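Local atomic coordinates of glutamate ABC superfamily ATP binding cassette transporter, binding protein (Enterococcus faecium DO, PDB entry 5EYF), a protein that binds glutamate and probably delivers it, as a solute-binding protein of family 3, to an ABC transporter for uptake. Residues V101-K113 / D169-A182. Residues are numbered along the deposited sequence; the frame is centred on the assembly and turned at random.
Sequences VYFDAGQALLVKK and DAMTTDNAILLGIA. With GLU (glutamic acid), chain E.
L110 and M171 form the regular part of an antiparallel ladder between strands 107-112 and 170-172, an instructive case of a strand pair whose end leads into a ligand site. Their reciprocal backbone bonds, L110 N to M171 O and M171 N to L110 O, are both 2.8 Å; further along, A108 N reaches T173 O at 3.0 Å. D169 O and K112 N are joined through a water.

Side-chain polar bonds reinforce the ladder. At chi1 -168° the T172 hydroxyl lies beside its own carbonyl carbon and opposite the backbone N, where it can donate to A108 O at 2.8 Å. The same oxygen accepts from Q107 NE2 at 2.9 Å, lying almost in the plane of that amide, so one buried hydroxyl is gripped twice. S137 O also bonds NE2, and N140 ND2 bonds OE1 of Q107. Where the chain turns into helix 175-182, N175 meets G106 with both backbone and side chain: N175 N donates to G106 O at 2.8 Å, while G106 N approaches N175 OD1 from above the carbonyl plane, 3.1 Å away. A water links N175 ND2 to D104 O.

Apolar packing lies between the sheet and the helix. L178 lays CD2 against L110 CB (3.8 Å) and CD1 against the carbonyl and CB of A108. The L110 methyls diverge, CD2 touching I181 CG2 and CD1 touching A182 CB, and L163 of helix 156-164 adds to this layer. F103 meets A176 CB obliquely.

At the turn, D174, at the N-cap position but with a side chain that makes no capping bond, directs OD2 to the amino group of bound glutamate (GLU N, 2.6 Å), with Y200 as a second partner of that carboxylate oxygen. Strand 103-112 thus runs beside a strand-to-helix turn bearing a ligand-binding aspartate, an arrangement characteristic of the interdomain amino-acid pocket of family 3 solute-binding proteins, which have the periplasmic-binding-protein fold.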
# COMPACT_ATOMS: atom_id res chain seq x y z
N VAL B 101 1.39 7.63 -5.98
CA VAL B 101 0.25 6.80 -5.59
C VAL B 101 -0.85 7.67 -5.00
O VAL B 101 -0.58 8.55 -4.17
CB VAL B 101 0.71 5.73 -4.59
CG1 VAL B 101 -0.48 4.94 -3.96
CG2 VAL B 101 1.67 4.74 -5.27
N TYR B 102 -2.09 7.45 -5.43
CA TYR B 102 -3.19 8.22 -4.84
C TYR B 102 -4.27 7.35 -4.16
O TYR B 102 -5.22 7.91 -3.58
CB TYR B 102 -3.85 9.15 -5.92
CG TYR B 102 -4.64 8.38 -6.95
CD1 TYR B 102 -6.03 8.24 -6.80
CD2 TYR B 102 -4.02 7.74 -8.03
CE1 TYR B 102 -6.77 7.49 -7.69
CE2 TYR B 102 -4.77 6.99 -8.95
CZ TYR B 102 -6.12 6.84 -8.75
OH TYR B 102 -6.86 6.05 -9.60
N PHE B 103 -4.15 6.02 -4.20
CA PHE B 103 -5.07 5.13 -3.50
C PHE B 103 -4.33 3.81 -3.25
O PHE B 103 -3.61 3.34 -4.12
CB PHE B 103 -6.36 4.86 -4.32
CG PHE B 103 -7.44 4.14 -3.55
CD1 PHE B 103 -8.40 4.85 -2.83
CD2 PHE B 103 -7.48 2.74 -3.51
CE1 PHE B 103 -9.38 4.20 -2.09
CE2 PHE B 103 -8.49 2.08 -2.79
CZ PHE B 103 -9.43 2.81 -2.07
N ASP B 104 -4.57 3.21 -2.09
CA ASP B 104 -3.87 2.00 -1.66
C ASP B 104 -4.85 0.82 -1.58
O ASP B 104 -5.44 0.57 -0.53
CB ASP B 104 -3.22 2.31 -0.31
CG ASP B 104 -2.12 1.36 0.06
OD1 ASP B 104 -1.82 0.48 -0.76
OD2 ASP B 104 -1.53 1.54 1.16
N ALA B 105 -5.03 0.10 -2.69
CA ALA B 105 -5.95 -1.03 -2.73
C ALA B 105 -5.19 -2.34 -2.51
O ALA B 105 -3.98 -2.37 -2.27
CB ALA B 105 -6.74 -1.04 -4.06
N GLY B 106 -5.91 -3.46 -2.60
CA GLY B 106 -5.28 -4.77 -2.55
C GLY B 106 -6.26 -5.80 -3.06
O GLY B 106 -7.46 -5.65 -2.86
N GLN B 107 -5.75 -6.84 -3.70
CA GLN B 107 -6.66 -7.82 -4.28
C GLN B 107 -7.35 -8.64 -3.20
O GLN B 107 -6.75 -8.98 -2.17
CB GLN B 107 -5.92 -8.73 -5.25
CG GLN B 107 -6.88 -9.57 -6.10
CD GLN B 107 -6.18 -10.21 -7.27
OE1 GLN B 107 -5.15 -9.73 -7.70
NE2 GLN B 107 -6.71 -11.32 -7.77
N ALA B 108 -8.61 -8.99 -3.44
CA ALA B 108 -9.43 -9.67 -2.43
C ALA B 108 -10.41 -10.60 -3.11
O ALA B 108 -10.46 -10.70 -4.34
CB ALA B 108 -10.19 -8.68 -1.53
N LEU B 109 -11.19 -11.30 -2.28
CA LEU B 109 -12.17 -12.28 -2.72
C LEU B 109 -13.56 -11.88 -2.27
O LEU B 109 -13.76 -11.48 -1.13
CB LEU B 109 -11.92 -13.65 -2.12
CG LEU B 109 -10.62 -14.36 -2.46
CD1 LEU B 109 -10.58 -15.75 -1.83
CD2 LEU B 109 -10.39 -14.44 -3.97
N LEU B 110 -14.53 -12.06 -3.16
CA LEU B 110 -15.95 -11.90 -2.85
C LEU B 110 -16.63 -13.26 -3.02
O LEU B 110 -16.44 -13.92 -4.04
CB LEU B 110 -16.59 -10.87 -3.79
CG LEU B 110 -18.06 -10.50 -3.59
CD1 LEU B 110 -18.14 -9.46 -2.50
CD2 LEU B 110 -18.72 -9.98 -4.88
N VAL B 111 -17.38 -13.68 -2.00
CA VAL B 111 -18.09 -14.96 -2.01
C VAL B 111 -19.51 -14.73 -1.49
O VAL B 111 -19.80 -13.71 -0.85
CB VAL B 111 -17.37 -16.03 -1.14
CG1 VAL B 111 -15.96 -16.30 -1.67
CG2 VAL B 111 -17.29 -15.60 0.31
N LYS B 112 -20.39 -15.68 -1.76
CA LYS B 112 -21.69 -15.70 -1.09
C LYS B 112 -21.49 -15.96 0.40
O LYS B 112 -20.73 -16.86 0.79
CB LYS B 112 -22.58 -16.78 -1.71
CG LYS B 112 -23.99 -16.85 -1.15
CD LYS B 112 -24.75 -17.99 -1.80
CE LYS B 112 -25.94 -18.43 -0.97
NZ LYS B 112 -27.17 -17.72 -1.38
N LYS B 113 -22.19 -15.20 1.24
CA LYS B 113 -22.16 -15.49 2.67
C LYS B 113 -22.45 -16.95 2.96
O LYS B 113 -23.36 -17.56 2.39
CB LYS B 113 -23.18 -14.62 3.41
CG LYS B 113 -22.73 -13.21 3.55
CD LYS B 113 -23.82 -12.33 4.08
CE LYS B 113 -23.34 -10.89 4.08
NZ LYS B 113 -24.17 -10.05 4.97
N ASP B 169 -16.98 -19.98 -7.71
CA ASP B 169 -17.09 -20.05 -6.27
C ASP B 169 -16.69 -18.75 -5.59
O ASP B 169 -17.09 -18.52 -4.44
CB ASP B 169 -16.21 -21.19 -5.73
CG ASP B 169 -16.54 -22.55 -6.33
OD1 ASP B 169 -17.57 -23.14 -5.95
OD2 ASP B 169 -15.76 -23.04 -7.17
N ALA B 170 -15.92 -17.91 -6.27
CA ALA B 170 -15.43 -16.65 -5.71
C ALA B 170 -15.14 -15.71 -6.85
O ALA B 170 -14.81 -16.15 -7.96
CB ALA B 170 -14.16 -16.85 -4.86
N MSE B 171 -15.32 -14.41 -6.60
CA MSE B 171 -14.93 -13.39 -7.56
C MSE B 171 -13.74 -12.64 -6.98
O MSE B 171 -13.69 -12.40 -5.78
CB MSE B 171 -16.10 -12.44 -7.86
CG MSE B 171 -15.70 -11.23 -8.66
SE MSE B 171 -17.29 -10.19 -9.03
CE MSE B 171 -16.34 -8.73 -9.98
N THR B 172 -12.80 -12.26 -7.84
CA THR B 172 -11.63 -11.52 -7.39
C THR B 172 -11.37 -10.28 -8.23
O THR B 172 -11.55 -10.28 -9.46
CB THR B 172 -10.40 -12.44 -7.36
OG1 THR B 172 -9.35 -11.78 -6.64
CG2 THR B 172 -9.90 -12.82 -8.74
N THR B 173 -11.01 -9.19 -7.54
CA THR B 173 -10.46 -7.97 -8.11
C THR B 173 -10.10 -7.13 -6.88
O THR B 173 -9.99 -7.69 -5.78
CB THR B 173 -11.41 -7.25 -9.09
OG1 THR B 173 -10.78 -6.05 -9.59
CG2 THR B 173 -12.74 -6.86 -8.45
N ASP B 174 -9.88 -5.84 -7.04
CA ASP B 174 -9.40 -5.06 -5.92
C ASP B 174 -10.48 -4.94 -4.86
O ASP B 174 -11.66 -4.81 -5.17
CB ASP B 174 -9.00 -3.65 -6.37
CG ASP B 174 -7.83 -3.62 -7.35
OD1 ASP B 174 -7.12 -4.65 -7.49
OD2 ASP B 174 -7.64 -2.54 -8.01
N ASN B 175 -10.05 -4.94 -3.59
CA ASN B 175 -11.00 -4.84 -2.49
C ASN B 175 -11.96 -3.66 -2.64
O ASN B 175 -13.17 -3.82 -2.45
CB ASN B 175 -10.27 -4.77 -1.15
CG ASN B 175 -9.25 -3.62 -1.04
OD1 ASN B 175 -8.87 -2.93 -2.00
ND2 ASN B 175 -8.81 -3.43 0.17
N ALA B 176 -11.45 -2.49 -3.01
CA ALA B 176 -12.29 -1.29 -3.09
C ALA B 176 -13.34 -1.42 -4.19
O ALA B 176 -14.42 -0.84 -4.09
CB ALA B 176 -11.46 -0.04 -3.35
N ILE B 177 -13.01 -2.16 -5.25
CA ILE B 177 -13.96 -2.40 -6.32
C ILE B 177 -15.02 -3.39 -5.87
O ILE B 177 -16.21 -3.19 -6.11
CB ILE B 177 -13.23 -2.89 -7.58
CG1 ILE B 177 -12.24 -1.81 -8.05
CG2 ILE B 177 -14.24 -3.29 -8.67
CD1 ILE B 177 -11.32 -2.23 -9.17
N LEU B 178 -14.60 -4.46 -5.17
CA LEU B 178 -15.54 -5.45 -4.66
C LEU B 178 -16.49 -4.82 -3.66
O LEU B 178 -17.66 -5.21 -3.59
CB LEU B 178 -14.80 -6.61 -4.01
CG LEU B 178 -14.07 -7.52 -4.98
CD1 LEU B 178 -13.28 -8.56 -4.20
CD2 LEU B 178 -15.04 -8.17 -5.93
N LEU B 179 -16.00 -3.87 -2.86
CA LEU B 179 -16.89 -3.13 -1.98
C LEU B 179 -17.99 -2.43 -2.76
O LEU B 179 -19.15 -2.42 -2.33
CB LEU B 179 -16.11 -2.10 -1.16
CG LEU B 179 -15.42 -2.61 0.11
CD1 LEU B 179 -14.75 -1.45 0.81
CD2 LEU B 179 -16.41 -3.29 1.04
N GLY B 180 -17.65 -1.82 -3.90
CA GLY B 180 -18.66 -1.19 -4.74
C GLY B 180 -19.72 -2.17 -5.18
O GLY B 180 -20.87 -1.79 -5.43
N ILE B 181 -19.36 -3.45 -5.25
CA ILE B 181 -20.30 -4.50 -5.60
C ILE B 181 -21.02 -5.05 -4.37
O ILE B 181 -22.21 -5.37 -4.43
CB ILE B 181 -19.56 -5.61 -6.37
CG1 ILE B 181 -18.88 -5.04 -7.62
CG2 ILE B 181 -20.52 -6.75 -6.71
CD1 ILE B 181 -17.80 -5.93 -8.20
N ALA B 182 -20.33 -5.20 -3.24
CA ALA B 182 -20.96 -5.81 -2.07
C ALA B 182 -21.98 -4.87 -1.43
O ALA B 182 -22.96 -5.33 -0.84
CB ALA B 182 -19.92 -6.22 -1.04
N GLU E . -6.01 -2.33 -10.02
CA GLU E . -5.91 -3.58 -10.81
C GLU E . -5.17 -3.32 -12.11
O GLU E . -4.77 -2.19 -12.41
CB GLU E . -7.30 -4.18 -11.08
CG GLU E . -8.36 -3.19 -11.57
CD GLU E . -8.17 -2.72 -13.01
OE1 GLU E . -8.60 -1.59 -13.30
OE2 GLU E . -7.69 -3.48 -13.87
OXT GLU E . -4.94 -4.26 -12.90
O HOH W 1 -7.37 -0.86 0.80
O HOH W 2 -19.63 -18.09 -3.35